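Local coordinates for protein 2-C-methyl-D-erythritol 2,4-cyclodiphosphate synthase (Thermus thermophilus, PDB 1IV3) that converts 4-diphosphocytidyl-2-C-methyl-D-erythritol 2-phosphate to 2-C-methyl-D-erythritol 2,4-cyclodiphosphate and CMP, working as a metal-dependent homotrimer in isoprenoid biosynthesis, at residues Leu18-Leu23 and Pro103-His108; Asp38-Ala43 and Ala94-Thr99; Asp46-Ala51 and Val75-Ala80. The protein carries 3 engineered substitutions. All coordinates share one frame; numbering follows the deposited sequence.

In the fold
From the N terminus the chain runs through strand 3-14 into the small hairpin of strands 18-20 and 23-25, where contact 1 begins; its loop closes only at 103-108, ahead of helix 109-120. Within that span lies contact 2, which sets the start of helix 39-50 against strand 91-99 of the main sheet. Contact 3 is enclosed in turn by contact 2 and pairs the last turn or so of helix 39-50 with helix 73-86. No loops cross. The side chain of D38 joins the first two contacts, while M41 SD packs on L77 CD2 between the second and third.

Contact 1. Residues Leu18-Leu23 and Pro103-His108; sequences LYLCGL and PKLGPH
L18 turns its CG anti to the backbone N (chi1 175°), which sends CD2 out to P103, whereas L20 and L105 both carry CG anti to the carbonyl carbon and bring their methyl ends together. L18 reaches across to P103: L18 CD2 lies 3.6 Å from P103 CD and 3.9 Å from P103 CG, so one methyl rests on the CD and CG methylenes of the ring. In the second pair the side chains cross at about a right angle, L20 CD1 resting 3.9 Å from L105 CD1 and 4.0 Å from L105 CD2, against both branches of the fork. No hydrogen bond spans the contact. P103 follows a cis peptide bond and, with K104, L105 and G106, belongs to the loop assigned to substrate binding; the hairpin leucines pack against this loop. L20 to L23 form a type I' beta turn, closed by L23 N to L20 O at 3.0 Å and completing a beta hairpin. On the loop side, H108 N bonds L105 O at 2.8 Å, and H108 is the N-cap of helix 109-120. That helix also packs on the turn through L112 and L116, which touch C21, while I25 of strand 23-25 lies against L18.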
loop_
_atom_site.group_PDB
_atom_site.type_symbol
_atom_site.label_atom_id
_atom_site.label_comp_id
_atom_site.label_asym_id
_atom_site.label_seq_id
_atom_site.Cartn_x
_atom_site.Cartn_y
_atom_site.Cartn_z
ATOM N N LEU A 18 21.479 -0.652 11.217
ATOM C CA LEU A 18 20.334 -0.650 10.314
ATOM C C LEU A 18 20.436 -1.826 9.348
ATOM O O LEU A 18 21.443 -1.939 8.643
ATOM C CB LEU A 18 20.266 0.654 9.511
ATOM C CG LEU A 18 19.157 0.672 8.458
ATOM C CD1 LEU A 18 17.784 0.605 9.100
ATOM C CD2 LEU A 18 19.275 1.911 7.577
ATOM N N TYR A 19 19.421 -2.678 9.329
ATOM C CA TYR A 19 19.378 -3.790 8.395
ATOM C C TYR A 19 18.239 -3.625 7.403
ATOM O O TYR A 19 17.106 -3.369 7.838
ATOM C CB TYR A 19 19.158 -5.124 9.140
ATOM C CG TYR A 19 20.360 -5.411 10.012
ATOM C CD1 TYR A 19 21.491 -5.906 9.368
ATOM C CD2 TYR A 19 20.355 -5.199 11.376
ATOM C CE1 TYR A 19 22.625 -6.192 10.100
ATOM C CE2 TYR A 19 21.501 -5.484 12.130
ATOM C CZ TYR A 19 22.612 -5.973 11.461
ATOM O OH TYR A 19 23.770 -6.277 12.147
ATOM N N LEU A 20 18.528 -3.793 6.108
ATOM C CA LEU A 20 17.462 -3.653 5.109
ATOM C C LEU A 20 17.746 -4.614 3.967
ATOM O O LEU A 20 18.874 -4.692 3.480
ATOM C CB LEU A 20 17.309 -2.228 4.578
ATOM C CG LEU A 20 16.603 -1.236 5.505
ATOM C CD1 LEU A 20 16.747 0.198 4.999
ATOM C CD2 LEU A 20 15.126 -1.557 5.675
ATOM N N CYS A 21 16.711 -5.358 3.588
ATOM C CA CYS A 21 16.894 -6.301 2.494
ATOM C C CYS A 21 17.972 -7.338 2.777
ATOM O O CYS A 21 18.555 -7.892 1.846
ATOM C CB CYS A 21 17.267 -5.550 1.201
ATOM S SG CYS A 21 15.943 -4.462 0.604
ATOM N N GLY A 22 18.229 -7.604 4.047
ATOM C CA GLY A 22 19.158 -8.636 4.470
ATOM C C GLY A 22 20.551 -8.087 4.671
ATOM O O GLY A 22 21.412 -8.854 5.113
ATOM N N LEU A 23 20.784 -6.809 4.372
ATOM C CA LEU A 23 22.122 -6.248 4.535
ATOM C C LEU A 23 22.263 -5.236 5.665
ATOM O O LEU A 23 21.321 -4.499 6.003
ATOM C CB LEU A 23 22.494 -5.482 3.265
ATOM C CG LEU A 23 22.329 -6.209 1.937
ATOM C CD1 LEU A 23 22.802 -5.292 0.811
ATOM C CD2 LEU A 23 23.074 -7.540 1.957
ATOM N N PRO A 103 19.186 6.878 6.563
ATOM C CA PRO A 103 20.175 7.427 5.640
ATOM C C PRO A 103 19.698 7.340 4.191
ATOM O O PRO A 103 18.697 6.678 3.913
ATOM C CB PRO A 103 21.370 6.476 5.804
ATOM C CG PRO A 103 20.708 5.158 6.053
ATOM C CD PRO A 103 19.520 5.469 6.913
ATOM N N LYS A 104 20.396 7.993 3.267
ATOM C CA LYS A 104 20.102 7.823 1.851
ATOM C C LYS A 104 20.339 6.375 1.420
ATOM O O LYS A 104 21.395 5.807 1.741
ATOM C CB LYS A 104 20.984 8.759 1.006
ATOM C CG LYS A 104 20.654 10.228 1.281
ATOM C CD LYS A 104 21.470 11.156 0.396
ATOM C CE LYS A 104 20.573 12.140 -0.350
ATOM N NZ LYS A 104 20.363 13.389 0.446
ATOM N N LEU A 105 19.380 5.808 0.699
ATOM C CA LEU A 105 19.540 4.413 0.259
ATOM C C LEU A 105 20.104 4.302 -1.144
ATOM O O LEU A 105 20.617 3.249 -1.542
ATOM C CB LEU A 105 18.199 3.679 0.423
ATOM C CG LEU A 105 17.701 3.487 1.867
ATOM C CD1 LEU A 105 16.470 2.594 1.909
ATOM C CD2 LEU A 105 18.786 2.891 2.765
ATOM N N GLY A 106 20.030 5.408 -1.898
ATOM C CA GLY A 106 20.567 5.444 -3.250
ATOM C C GLY A 106 21.905 4.771 -3.474
ATOM O O GLY A 106 22.020 3.900 -4.369
ATOM N N PRO A 107 22.910 5.128 -2.679
ATOM C CA PRO A 107 24.247 4.553 -2.880
ATOM C C PRO A 107 24.272 3.043 -2.667
ATOM O O PRO A 107 25.276 2.423 -3.054
ATOM C CB PRO A 107 25.114 5.251 -1.824
ATOM C CG PRO A 107 24.381 6.509 -1.525
ATOM C CD PRO A 107 22.929 6.080 -1.561
ATOM N N HIS A 108 23.222 2.472 -2.079
ATOM C CA HIS A 108 23.177 1.035 -1.791
ATOM C C HIS A 108 22.234 0.256 -2.687
ATOM O O HIS A 108 21.952 -0.934 -2.473
ATOM C CB HIS A 108 22.728 0.821 -0.325
ATOM C CG HIS A 108 23.699 1.478 0.618
ATOM N ND1 HIS A 108 23.461 2.643 1.299
ATOM C CD2 HIS A 108 24.954 1.082 0.949
ATOM C CE1 HIS A 108 24.523 2.953 2.026
ATOM N NE2 HIS A 108 25.434 2.019 1.828
#

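Contact 2. Residues Asp38-Ala43 and Ala94-Thr99; sequences DAAMHA and ASLVLT. Engineered in segment 38-43: M41 (natural residue Leu). With MG (magnesium ion), chain G.
A40 sets its methyl group against the neighbouring methyls of two leucines where helix 39-50 packs on strand 91-99, a helix-on-sheet contact in the alpha/beta fold of the IspF subunit. The apolar part has no hydrogen bond across it. A40 CB lies 3.9 Å from L98 CD2 and 4.0 Å from L96 CD1, so a single small residue meets one branch of each of two leucines two positions apart on the strand. They reach it differently: L96 holds CG between its backbone N and carbonyl carbon (chi1 68°), while L98 has CG anti to its carbonyl carbon and brings CD2 in. A144 of strand 141-150 and L116 of helix 109-120 continue this buried packing.

The polar interactions belong to the helix start. D38 is the N-cap: its OD1 accepts from M41 N at 3.0 Å, nearly straight at 177° but from 55° out of the carboxylate plane. The same oxygen also takes a bond from C21 N, while OD2 takes one from G22 N, so the cap ties the helix to the hairpin turn. M41 is an engineered residue, leucine in the natural sequence.

Metal binding occupies another side of the helix. D8 and H10 complete the protein ligands of the magnesium ion with H42, whose NE2 is hydrogen-bonded to S73 OG, a second-shell contact that would help fix the ring's rotation. D38 O lies over one face of that imidazole, offset toward the rim. H42 ND1 binds the magnesium ion at 2.0 Å, and a water O is a further ligand, 2.3 Å from the metal.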
loop_
_atom_site.group_PDB
_atom_site.type_symbol
_atom_site.label_atom_id
_atom_site.label_comp_id
_atom_site.label_asym_id
_atom_site.label_seq_id
_atom_site.Cartn_x
_atom_site.Cartn_y
_atom_site.Cartn_z
ATOM N N ASP A 38 14.463 -5.507 10.176
ATOM C CA ASP A 38 14.550 -5.340 8.728
ATOM C C ASP A 38 13.159 -5.289 8.092
ATOM O O ASP A 38 12.512 -6.308 7.808
ATOM C CB ASP A 38 15.332 -6.493 8.110
ATOM C CG ASP A 38 15.719 -6.312 6.662
ATOM O OD1 ASP A 38 14.934 -5.757 5.857
ATOM O OD2 ASP A 38 16.831 -6.778 6.318
ATOM N N ALA A 39 12.674 -4.068 7.890
ATOM C CA ALA A 39 11.299 -3.852 7.446
ATOM C C ALA A 39 11.030 -4.428 6.066
ATOM O O ALA A 39 9.925 -4.889 5.764
ATOM C CB ALA A 39 11.049 -2.350 7.517
ATOM N N ALA A 40 12.022 -4.384 5.177
ATOM C CA ALA A 40 11.925 -4.954 3.837
ATOM C C ALA A 40 11.660 -6.455 3.932
ATOM O O ALA A 40 10.709 -6.992 3.384
ATOM C CB ALA A 40 13.206 -4.748 3.031
ATOM N N MET A 41 12.549 -7.130 4.673
ATOM C CA MET A 41 12.369 -8.565 4.853
ATOM C C MET A 41 11.007 -8.855 5.477
ATOM O O MET A 41 10.303 -9.775 5.056
ATOM C CB MET A 41 13.445 -9.177 5.749
ATOM C CG MET A 41 14.827 -9.352 5.160
ATOM S SD MET A 41 15.003 -10.634 3.897
ATOM C CE MET A 41 14.973 -9.684 2.428
ATOM N N HIS A 42 10.601 -8.098 6.499
ATOM C CA HIS A 42 9.336 -8.434 7.162
ATOM C C HIS A 42 8.126 -8.243 6.251
ATOM O O HIS A 42 7.246 -9.104 6.216
ATOM C CB HIS A 42 9.141 -7.586 8.417
ATOM C CG HIS A 42 10.099 -7.985 9.487
ATOM N ND1 HIS A 42 10.179 -7.371 10.707
ATOM C CD2 HIS A 42 11.030 -8.979 9.489
ATOM C CE1 HIS A 42 11.120 -7.954 11.438
ATOM N NE2 HIS A 42 11.652 -8.931 10.718
ATOM N N ALA A 43 8.148 -7.136 5.517
ATOM C CA ALA A 43 6.996 -6.887 4.631
ATOM C C ALA A 43 6.922 -7.905 3.501
ATOM O O ALA A 43 5.832 -8.331 3.115
ATOM C CB ALA A 43 7.072 -5.470 4.072
ATOM N N ALA A 94 8.526 -9.309 -7.074
ATOM C CA ALA A 94 8.295 -8.587 -5.817
ATOM C C ALA A 94 8.510 -7.099 -6.078
ATOM O O ALA A 94 9.498 -6.736 -6.705
ATOM C CB ALA A 94 9.193 -9.090 -4.686
ATOM N N SER A 95 7.588 -6.261 -5.598
ATOM C CA SER A 95 7.683 -4.826 -5.810
ATOM C C SER A 95 7.471 -4.161 -4.464
ATOM O O SER A 95 6.424 -4.412 -3.861
ATOM C CB SER A 95 6.623 -4.355 -6.812
ATOM O OG SER A 95 6.773 -2.952 -7.023
ATOM N N LEU A 96 8.444 -3.376 -3.998
ATOM C CA LEU A 96 8.231 -2.799 -2.668
ATOM C C LEU A 96 8.826 -1.406 -2.552
ATOM O O LEU A 96 9.720 -1.058 -3.316
ATOM C CB LEU A 96 8.851 -3.682 -1.590
ATOM C CG LEU A 96 10.378 -3.748 -1.592
ATOM C CD1 LEU A 96 10.907 -4.275 -0.263
ATOM C CD2 LEU A 96 10.868 -4.656 -2.715
ATOM N N VAL A 97 8.286 -0.688 -1.566
ATOM C CA VAL A 97 8.753 0.661 -1.288
ATOM C C VAL A 97 9.289 0.719 0.140
ATOM O O VAL A 97 8.621 0.276 1.073
ATOM C CB VAL A 97 7.619 1.692 -1.388
ATOM C CG1 VAL A 97 8.110 3.109 -1.185
ATOM C CG2 VAL A 97 6.931 1.567 -2.754
ATOM N N LEU A 98 10.481 1.287 0.253
ATOM C CA LEU A 98 11.062 1.599 1.539
ATOM C C LEU A 98 11.032 3.116 1.754
ATOM O O LEU A 98 11.480 3.852 0.873
ATOM C CB LEU A 98 12.500 1.131 1.637
ATOM C CG LEU A 98 12.718 -0.323 1.242
ATOM C CD1 LEU A 98 14.169 -0.699 1.550
ATOM C CD2 LEU A 98 11.745 -1.246 1.956
ATOM N N THR A 99 10.516 3.477 2.926
ATOM C CA THR A 99 10.381 4.886 3.280
ATOM C C THR A 99 11.119 5.176 4.571
ATOM O O THR A 99 10.894 4.524 5.597
ATOM C CB THR A 99 8.892 5.253 3.437
ATOM O OG1 THR A 99 8.196 4.944 2.222
ATOM C CG2 THR A 99 8.736 6.736 3.683
HETATM MG MG MG G . 9.355 -5.732 11.401
HETATM O O HOH W 1 7.872 -6.636 12.959
#

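Contact 3. Residues Asp46-Ala51 and Val75-Ala80; sequences DALLSA and VFLREA
L48 directs its CB toward helix 73-86 and meets A80 first: L48 CB lies 4.2 Å from A80 CB, methylene against methyl. CG follows anti to the carbonyl carbon (chi1 -70°), and with chi2 at 172° the CD1 branch is carried on to L77. There L48 CD1 stops 3.8 Å from L77 CD1, the two side chains crossing obliquely. L77 reaches this point with its own CG anti to the backbone N, and it also touches M41, L44 and T45 of helix 39-50. A80 and L77 are three residues apart on the facing helix, so they line up along L48.

A80 is shared. L49 CD2 also approaches it, 3.6 Å from A80 CB and 4.1 Å from A80 CA, while L49 CG lies 4.0 Å from A80 CB, so the methyl of A80 sits against two successive leucines. The two segments form a nearly parallel helix pair: the axes of 46-50 and 75-80 approach to 9.4 Å at a crossing angle of 18°, and A80, a small residue, lies where the backbones come nearest, 6.1 Å from L49 CA to A80 CA. The interface is buried and wholly apolar, with no hydrogen bond from one segment to the other.

The side chain of L49 also comes near F61 and I57, residues predicted to bind the substrate; the ring of F76 stacks with that of F61, and D46 OD1 accepts from I57 N, linking helix 39-50 to the start of helix 57-60. On the trimer side of helix 39-50, S50 OG is hydrogen-bonded to S95 OG of a neighbouring subunit.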
loop_
_atom_site.group_PDB
_atom_site.type_symbol
_atom_site.label_atom_id
_atom_site.label_comp_id
_atom_site.label_asym_id
_atom_site.label_seq_id
_atom_site.Cartn_x
_atom_site.Cartn_y
_atom_site.Cartn_z
ATOM N N ASP A 46 5.592 -11.236 5.117
ATOM C CA ASP A 46 4.141 -11.156 5.302
ATOM C C ASP A 46 3.411 -11.239 3.957
ATOM O O ASP A 46 2.370 -11.891 3.856
ATOM C CB ASP A 46 3.726 -9.885 6.035
ATOM C CG ASP A 46 3.724 -10.002 7.550
ATOM O OD1 ASP A 46 3.865 -11.136 8.059
ATOM O OD2 ASP A 46 3.554 -8.975 8.248
ATOM N N ALA A 47 3.909 -10.581 2.911
ATOM C CA ALA A 47 3.237 -10.617 1.613
ATOM C C ALA A 47 3.183 -12.037 1.064
ATOM O O ALA A 47 2.156 -12.469 0.532
ATOM C CB ALA A 47 3.941 -9.694 0.623
ATOM N N LEU A 48 4.306 -12.782 1.175
ATOM C CA LEU A 48 4.336 -14.183 0.750
ATOM C C LEU A 48 3.349 -15.030 1.522
ATOM O O LEU A 48 2.579 -15.804 0.941
ATOM C CB LEU A 48 5.755 -14.738 0.946
ATOM C CG LEU A 48 6.829 -14.185 0.001
ATOM C CD1 LEU A 48 8.225 -14.657 0.435
ATOM C CD2 LEU A 48 6.595 -14.606 -1.451
ATOM N N LEU A 49 3.378 -14.889 2.854
ATOM C CA LEU A 49 2.459 -15.674 3.686
ATOM C C LEU A 49 1.025 -15.355 3.306
ATOM O O LEU A 49 0.152 -16.213 3.166
ATOM C CB LEU A 49 2.691 -15.368 5.166
ATOM C CG LEU A 49 4.053 -15.777 5.746
ATOM C CD1 LEU A 49 4.142 -15.362 7.214
ATOM C CD2 LEU A 49 4.278 -17.271 5.587
ATOM N N SER A 50 0.777 -14.057 3.163
ATOM C CA SER A 50 -0.545 -13.543 2.814
ATOM C C SER A 50 -1.075 -14.147 1.513
ATOM O O SER A 50 -2.274 -14.422 1.399
ATOM C CB SER A 50 -0.470 -12.009 2.708
ATOM O OG SER A 50 -1.795 -11.487 2.804
ATOM N N ALA A 51 -0.190 -14.340 0.537
ATOM C CA ALA A 51 -0.605 -14.872 -0.755
ATOM C C ALA A 51 -1.233 -16.261 -0.633
ATOM O O ALA A 51 -1.924 -16.675 -1.565
ATOM C CB ALA A 51 0.555 -14.933 -1.737
ATOM N N VAL A 75 15.948 -15.605 7.506
ATOM C CA VAL A 75 15.533 -16.965 7.832
ATOM C C VAL A 75 14.019 -17.126 7.799
ATOM O O VAL A 75 13.475 -18.168 7.422
ATOM C CB VAL A 75 16.054 -17.341 9.235
ATOM C CG1 VAL A 75 15.361 -18.581 9.769
ATOM C CG2 VAL A 75 17.573 -17.515 9.162
ATOM N N PHE A 76 13.323 -16.072 8.201
ATOM C CA PHE A 76 11.871 -16.054 8.147
ATOM C C PHE A 76 11.428 -16.009 6.689
ATOM O O PHE A 76 10.507 -16.717 6.303
ATOM C CB PHE A 76 11.279 -14.857 8.878
ATOM C CG PHE A 76 11.809 -14.747 10.299
ATOM C CD1 PHE A 76 12.213 -15.887 10.981
ATOM C CD2 PHE A 76 11.883 -13.505 10.912
ATOM C CE1 PHE A 76 12.711 -15.777 12.268
ATOM C CE2 PHE A 76 12.391 -13.394 12.204
ATOM C CZ PHE A 76 12.800 -14.539 12.878
ATOM N N LEU A 77 12.080 -15.163 5.898
ATOM C CA LEU A 77 11.680 -15.042 4.499
ATOM C C LEU A 77 11.825 -16.375 3.783
ATOM O O LEU A 77 10.946 -16.829 3.048
ATOM C CB LEU A 77 12.529 -13.964 3.811
ATOM C CG LEU A 77 12.236 -13.885 2.299
ATOM C CD1 LEU A 77 11.132 -12.863 2.067
ATOM C CD2 LEU A 77 13.516 -13.576 1.555
ATOM N N ARG A 78 12.973 -17.032 4.010
ATOM C CA ARG A 78 13.180 -18.350 3.400
ATOM C C ARG A 78 12.188 -19.387 3.891
ATOM O O ARG A 78 11.753 -20.262 3.136
ATOM C CB ARG A 78 14.618 -18.814 3.685
ATOM C CG ARG A 78 15.666 -17.849 3.140
ATOM C CD ARG A 78 17.012 -18.539 2.988
ATOM N NE ARG A 78 17.972 -17.745 2.207
ATOM C CZ ARG A 78 18.312 -18.084 0.963
ATOM N NH1 ARG A 78 17.761 -19.156 0.417
ATOM N NH2 ARG A 78 19.181 -17.362 0.273
ATOM N N GLU A 79 11.798 -19.353 5.161
ATOM C CA GLU A 79 10.782 -20.320 5.588
ATOM C C GLU A 79 9.452 -20.052 4.896
ATOM O O GLU A 79 8.726 -20.958 4.477
ATOM C CB GLU A 79 10.654 -20.259 7.105
ATOM C CG GLU A 79 9.641 -21.164 7.754
ATOM C CD GLU A 79 9.843 -22.647 7.531
ATOM O OE1 GLU A 79 10.836 -23.105 6.925
ATOM O OE2 GLU A 79 8.953 -23.399 8.000
ATOM N N ALA A 80 9.095 -18.759 4.755
ATOM C CA ALA A 80 7.845 -18.481 4.045
ATOM C C ALA A 80 7.946 -18.972 2.626
ATOM O O ALA A 80 6.992 -19.493 2.048
ATOM C CB ALA A 80 7.516 -16.978 4.072
#